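Local coordinates for protein endo-1,3-beta-glucanase, family GH16 (Zobellia galactanivorans, PDB 5FUI) that probably hydrolyses beta-1,3-glucans such as laminarin, the part here being its C-terminal family 6 carbohydrate-binding module, which binds laminarin, at residues A[51-55]-A[56-60]; A[106-109]-A[110-114]. All blocks are in the same frame, centred on the assembly; numbering follows the deposited sequence. Where two conformers were deposited one is given.

Contact 1: residues A[51-55]-A[56-60]; sequences NFPSS and GNYLI
Between Phe52 and Tyr58 the chain bends from strand 44-52 into strand 56-66, and their CA atoms end 8.7 Å apart with both side chains turned into the bend. The rings form a T-shaped stack: the edge of Phe52 stands on the face of Tyr58, planes at 86° and centroids 5.0 Å apart. Its foot is Phe52 CD2, which sits over the centre of the Tyr58 ring and lies 3.7 Å from Tyr58 CZ. With CG anti to its own carbonyl carbon (chi1 -72°), Tyr58 reaches back along the chain, and its OH donates a short hydrogen bond of 2.6 Å to Ser54 O. That oxygen lies at the ring edge, in plane, and the C=O···donor angle is 124°. A tyrosine bound to the backbone four residues earlier is a tyrosine corner, a motif of Greek-key beta-sandwiches; here it braces the turn by which the chain crosses from the five-stranded to the four-stranded sheet. Pro53 CD packs 3.5 Å from Tyr58 OH. Gly56, two residues before the tyrosine, takes a positive phi that would jam a CB against Ser55 O. A phenylalanine in place of Tyr58 lacks the hydroxyl and would probably leave Ser54 O without this donor and the turn freer to shift. Ile60 CD1 approaches the edge of Phe52, 4.5 Å from Phe52 CE2, while Ile130 of strand 124-131 touches both aromatic side chains. Ser54 OG is hydrogen-bonded to Lys132 NZ.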
ATOM      1  N   ASN A  51     -11.972   3.553   7.092  1.00 14.11           N
ATOM      2  CA  ASN A  51     -12.480   4.669   7.849  1.00 15.31           C
ATOM      3  C   ASN A  51     -11.351   5.560   8.439  1.00 13.85           C
ATOM      4  O   ASN A  51     -10.365   5.042   9.014  1.00 15.17           O
ATOM      5  CB  ASN A  51     -13.495   4.228   8.949  1.00 14.89           C
ATOM      6  CG  ASN A  51     -14.087   5.437   9.675  1.00 20.33           C
ATOM      7  OD1 ASN A  51     -14.913   6.176   9.119  1.00 26.51           O
ATOM      8  ND2 ASN A  51     -13.623   5.669  10.901  1.00 23.36           N
ATOM      9  N   PHE A  52     -11.465   6.905   8.211  1.00 12.07           N
ATOM     10  CA  PHE A  52     -10.611   7.924   8.784  1.00 13.06           C
ATOM     11  C   PHE A  52     -11.559   8.634   9.729  1.00 13.94           C
ATOM     12  O   PHE A  52     -12.391   9.442   9.288  1.00 15.41           O
ATOM     13  CB  PHE A  52     -10.055   8.819   7.666  1.00 12.94           C
ATOM     14  CG  PHE A  52      -9.120   8.112   6.718  1.00 11.48           C
ATOM     15  CD1 PHE A  52      -9.642   7.263   5.679  1.00 12.49           C
ATOM     16  CD2 PHE A  52      -7.711   8.223   6.893  1.00 13.61           C
ATOM     17  CE1 PHE A  52      -8.770   6.621   4.778  1.00 11.99           C
ATOM     18  CE2 PHE A  52      -6.853   7.590   5.971  1.00 13.21           C
ATOM     19  CZ  PHE A  52      -7.362   6.806   4.937  1.00 12.57           C
ATOM     20  N   PRO A  53     -11.469   8.359  11.020  1.00 14.21           N
ATOM     21  CA  PRO A  53     -12.555   8.858  11.926  1.00 17.61           C
ATOM     22  C   PRO A  53     -12.464  10.337  12.222  1.00 17.07           C
ATOM     23  O   PRO A  53     -13.470  10.907  12.671  1.00 18.52           O
ATOM     24  CB  PRO A  53     -12.297   8.134  13.248  1.00 19.07           C
ATOM     25  CG  PRO A  53     -10.866   7.672  13.172  1.00 20.82           C
ATOM     26  CD  PRO A  53     -10.598   7.359  11.702  1.00 16.20           C
ATOM     27  N   SER A  54     -11.305  10.965  12.026  1.00 14.21           N
ATOM     28  CA  SER A  54     -11.167  12.380  12.269  1.00 14.37           C
ATOM     29  C   SER A  54     -10.516  13.086  11.026  1.00 18.58           C
ATOM     30  O   SER A  54      -9.874  12.436  10.143  1.00 18.07           O
ATOM     31  CB  SER A  54     -10.471  12.682  13.584  1.00 22.19           C
ATOM     32  OG  SER A  54      -9.211  12.166  13.593  1.00 28.35           O
ATOM     33  N   SER A  55     -10.713  14.390  10.900  1.00 14.86           N
ATOM     34  CA  SER A  55     -10.091  15.169   9.840  1.00 15.35           C
ATOM     35  C   SER A  55      -8.738  15.597  10.361  1.00 15.65           C
ATOM     36  O   SER A  55      -8.593  16.138  11.468  1.00 20.53           O
ATOM     37  CB  SER A  55     -10.929  16.365   9.571  1.00 14.16           C
ATOM     38  OG  SER A  55     -12.215  15.972   9.094  1.00 16.22           O
ATOM     39  N   GLY A  56      -7.699  15.393   9.597  1.00 13.73           N
ATOM     40  CA  GLY A  56      -6.425  15.817  10.091  1.00 12.81           C
ATOM     41  C   GLY A  56      -5.325  14.987   9.426  1.00 12.98           C
ATOM     42  O   GLY A  56      -5.559  14.308   8.380  1.00 13.14           O
ATOM     43  N   ASN A  57      -4.143  15.068   9.988  1.00 14.60           N
ATOM     44  CA  ASN A  57      -2.988  14.411   9.419  1.00 13.08           C
ATOM     45  C   ASN A  57      -2.848  12.995   9.910  1.00 15.48           C
ATOM     46  O   ASN A  57      -2.999  12.715  11.083  1.00 20.69           O
ATOM     47  CB  ASN A  57      -1.726  15.249   9.580  1.00 16.92           C
ATOM     48  CG  ASN A  57      -1.869  16.580   8.847  1.00 31.77           C
ATOM     49  OD1 ASN A  57      -2.242  16.666   7.647  1.00 34.10           O
ATOM     50  ND2 ASN A  57      -1.638  17.628   9.595  1.00 27.19           N
ATOM     51  N   TYR A  58      -2.626  12.100   8.982  1.00 12.50           N
ATOM     52  CA  TYR A  58      -2.414  10.694   9.304  1.00 11.41           C
ATOM     53  C   TYR A  58      -1.025  10.243   8.829  1.00 11.21           C
ATOM     54  O   TYR A  58      -0.522  10.714   7.760  1.00 12.96           O
ATOM     55  CB  TYR A  58      -3.403   9.814   8.528  1.00 12.40           C
ATOM     56  CG  TYR A  58      -4.806   9.913   9.041  1.00 13.20           C
ATOM     57  CD1 TYR A  58      -5.625  10.987   8.722  1.00 14.15           C
ATOM     58  CD2 TYR A  58      -5.313   8.938   9.918  1.00 14.91           C
ATOM     59  CE1 TYR A  58      -6.913  11.092   9.184  1.00 13.94           C
ATOM     60  CE2 TYR A  58      -6.609   8.983  10.429  1.00 16.50           C
ATOM     61  CZ  TYR A  58      -7.425  10.092  10.064  1.00 14.57           C
ATOM     62  OH  TYR A  58      -8.707  10.143  10.602  1.00 14.07           O
ATOM     63  N   LEU A  59      -0.474   9.299   9.591  1.00  9.73           N
ATOM     64  CA  LEU A  59       0.732   8.572   9.104  1.00 10.40           C
ATOM     65  C   LEU A  59       0.214   7.302   8.442  1.00 10.48           C
ATOM     66  O   LEU A  59      -0.538   6.503   9.081  1.00 11.99           O
ATOM     67  CB  LEU A  59       1.669   8.222  10.313  1.00 10.47           C
ATOM     68  CG  LEU A  59       2.945   7.480   9.877  1.00 11.35           C
ATOM     69  CD1 LEU A  59       3.845   8.436   9.089  1.00 12.75           C
ATOM     70  CD2 LEU A  59       3.623   6.978  11.216  1.00 14.15           C
ATOM     71  N   ILE A  60       0.646   7.087   7.186  1.00  9.30           N
ATOM     72  CA  ILE A  60       0.281   5.831   6.522  1.00  9.62           C
ATOM     73  C   ILE A  60       1.621   5.124   6.188  1.00  9.09           C
ATOM     74  O   ILE A  60       2.492   5.650   5.498  1.00 10.59           O
ATOM     75  CB  ILE A  60      -0.549   6.003   5.249  1.00  8.72           C
ATOM     76  CG1 ILE A  60      -1.790   6.964   5.526  1.00  9.97           C
ATOM     77  CG2 ILE A  60      -0.965   4.596   4.791  1.00 11.36           C
ATOM     78  CD1 ILE A  60      -2.719   7.043   4.297  1.00 11.61           C
TER

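Contact 2: residues A[106-109]-A[110-114]; sequences NVSA and GTYQF
Tyr112 folds back over the turn that precedes it, and its OH donates a hydrogen bond of 2.6 Å to Ser108 O. The C=O···donor angle is 131°, but the hydroxyl approaches from above the carbonyl plane, 48° out of it, although the oxygen itself lies in the plane of the tyrosine ring, at its edge. Ala109 O comes to 3.4 Å from Tyr112 OH, placing a second carbonyl beside the hydroxyl. Reaching four residues back, this bond defines a tyrosine corner, set where the chain crosses from strand 97-107 of the four-stranded sheet to strand 110-118 of the five-stranded one. The backbone depends on Gly110, two positions before the tyrosine: its phi, close to 180°, would put a CB 2.6 Å from Ala109 O, a clash that glycine avoids. Apolar contact is slight. A chi1 of -178° swings the CG1 methyl of Val107 away from its own N, to 3.9 Å from Tyr112 CE2, and the two side chains run past each other in opposite directions. Leu77 of strand 72-77 touches both of them, and Glu78 also lies against Tyr112.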
ATOM      1  N   ASN A 106      -3.070  14.592   4.791  1.00 13.18           N
ATOM      2  CA  ASN A 106      -4.240  15.145   5.429  1.00 12.31           C
ATOM      3  C   ASN A 106      -5.493  14.632   4.771  1.00 15.25           C
ATOM      4  O   ASN A 106      -5.609  14.703   3.577  1.00 17.33           O
ATOM      5  CB  ASN A 106      -4.142  16.658   5.292  1.00 14.80           C
ATOM      6  CG  ASN A 106      -5.159  17.396   6.119  1.00 23.80           C
ATOM      7  OD1 ASN A 106      -4.822  17.957   7.149  1.00 26.23           O
ATOM      8  ND2 ASN A 106      -6.398  17.460   5.636  1.00 23.30           N
ATOM      9  N   VAL A 107      -6.399  14.082   5.576  1.00 12.04           N
ATOM     10  CA  VAL A 107      -7.614  13.461   5.072  1.00 13.78           C
ATOM     11  C   VAL A 107      -8.769  14.013   5.878  1.00 12.43           C
ATOM     12  O   VAL A 107      -8.653  14.081   7.089  1.00 15.62           O
ATOM     13  CB  VAL A 107      -7.524  11.914   5.267  1.00 16.62           C
ATOM     14  CG1 VAL A 107      -8.761  11.273   4.694  1.00 17.09           C
ATOM     15  CG2 VAL A 107      -6.307  11.414   4.490  1.00 17.25           C
ATOM     16  N   SER A 108      -9.888  14.392   5.226  1.00 13.26           N
ATOM     17  CA  SER A 108     -11.076  14.763   6.034  0.50 16.26           C
ATOM     18  C   SER A 108     -11.836  13.492   6.446  1.00 13.85           C
ATOM     19  O   SER A 108     -11.867  12.427   5.721  1.00 14.79           O
ATOM     20  CB  SER A 108     -11.994  15.740   5.298  0.50 20.20           C
ATOM     21  OG  SER A 108     -12.451  15.119   4.128  0.50 22.05           O
ATOM     22  N   ALA A 109     -12.451  13.555   7.625  1.00 13.75           N
ATOM     23  CA  ALA A 109     -13.131  12.365   8.135  1.00 13.96           C
ATOM     24  C   ALA A 109     -14.133  11.706   7.169  1.00 16.17           C
ATOM     25  O   ALA A 109     -14.988  12.379   6.519  1.00 17.22           O
ATOM     26  CB  ALA A 109     -13.816  12.683   9.506  1.00 15.09           C
ATOM     27  N   GLY A 110     -14.037  10.400   7.035  1.00 15.23           N
ATOM     28  CA  GLY A 110     -14.997   9.734   6.189  1.00 14.32           C
ATOM     29  C   GLY A 110     -14.597   8.282   6.032  1.00 11.94           C
ATOM     30  O   GLY A 110     -13.573   7.845   6.596  1.00 14.66           O
ATOM     31  N   THR A 111     -15.353   7.533   5.236  1.00 14.30           N
ATOM     32  CA  THR A 111     -15.040   6.173   4.908  1.00 13.41           C
ATOM     33  C   THR A 111     -14.899   6.101   3.389  1.00 14.04           C
ATOM     34  O   THR A 111     -15.815   6.574   2.671  1.00 14.97           O
ATOM     35  CB  THR A 111     -16.199   5.221   5.351  1.00 13.55           C
ATOM     36  OG1 THR A 111     -16.258   5.305   6.784  1.00 17.72           O
ATOM     37  CG2 THR A 111     -15.889   3.746   4.956  1.00 17.97           C
ATOM     38  N   TYR A 112     -13.770   5.562   2.924  1.00 13.20           N
ATOM     39  CA  TYR A 112     -13.354   5.647   1.550  1.00 12.84           C
ATOM     40  C   TYR A 112     -12.855   4.327   1.007  1.00 11.61           C
ATOM     41  O   TYR A 112     -12.334   3.478   1.739  1.00 12.58           O
ATOM     42  CB  TYR A 112     -12.170   6.694   1.399  1.00 14.05           C
ATOM     43  CG  TYR A 112     -12.490   8.048   1.987  1.00 12.81           C
ATOM     44  CD1 TYR A 112     -13.248   8.928   1.298  1.00 18.86           C
ATOM     45  CD2 TYR A 112     -11.998   8.465   3.186  1.00 13.83           C
ATOM     46  CE1 TYR A 112     -13.517  10.183   1.798  1.00 24.91           C
ATOM     47  CE2 TYR A 112     -12.254   9.716   3.734  1.00 13.99           C
ATOM     48  CZ  TYR A 112     -13.019  10.573   3.047  1.00 19.79           C
ATOM     49  OH  TYR A 112     -13.290  11.823   3.593  1.00 20.88           O
ATOM     50  N   GLN A 113     -12.942   4.206  -0.310  1.00 12.52           N
ATOM     51  CA  GLN A 113     -12.241   3.156  -1.038  1.00 11.58           C
ATOM     52  C   GLN A 113     -10.783   3.625  -1.153  1.00 11.78           C
ATOM     53  O   GLN A 113     -10.514   4.689  -1.729  1.00 12.63           O
ATOM     54  CB  GLN A 113     -12.889   2.930  -2.416  1.00 15.30           C
ATOM     55  CG  GLN A 113     -12.227   1.908  -3.308  1.00 16.70           C
ATOM     56  CD  GLN A 113     -13.036   1.666  -4.600  1.00 32.19           C
ATOM     57  OE1 GLN A 113     -14.009   0.910  -4.580  1.00 55.90           O
ATOM     58  NE2 GLN A 113     -12.621   2.302  -5.740  1.00 51.23           N
ATOM     59  N   PHE A 114      -9.860   2.801  -0.645  1.00 11.33           N
ATOM     60  CA  PHE A 114      -8.417   3.134  -0.637  1.00 12.29           C
ATOM     61  C   PHE A 114      -7.704   2.378  -1.743  1.00 10.90           C
ATOM     62  O   PHE A 114      -7.878   1.147  -1.834  1.00 12.27           O
ATOM     63  CB  PHE A 114      -7.903   2.779   0.755  1.00 12.98           C
ATOM     64  CG  PHE A 114      -6.420   3.041   0.994  1.00 11.91           C
ATOM     65  CD1 PHE A 114      -5.935   4.314   1.290  1.00 15.48           C
ATOM     66  CD2 PHE A 114      -5.554   1.983   0.986  1.00 15.56           C
ATOM     67  CE1 PHE A 114      -4.576   4.497   1.499  1.00 12.93           C
ATOM     68  CE2 PHE A 114      -4.208   2.171   1.224  1.00 15.84           C
ATOM     69  CZ  PHE A 114      -3.721   3.425   1.452  1.00 12.99           C
TER

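Contacts 1 and 2 are two tyrosine corners on neighbouring crossings between the same two sheets, their centres about 7 Å apart. Strands 56-66 and 97-107 pair in one sheet, 44-52 and 110-118 in the other, so the crossings run side by side. The backbone hydrogen bond from Phe52 N to Gly110 O (2.8 Å) and the hydrogen bond from Ala109 N to Ser55 OG (2.8 Å) tie them together, and Val107 packs on Phe52 and Tyr58. Contact 1 is the more buried: its tyrosine lies under a second aromatic ring. Contact 2 lies nearer the surface, with a partly exposed tyrosine, a single valine methyl and no aromatic stack.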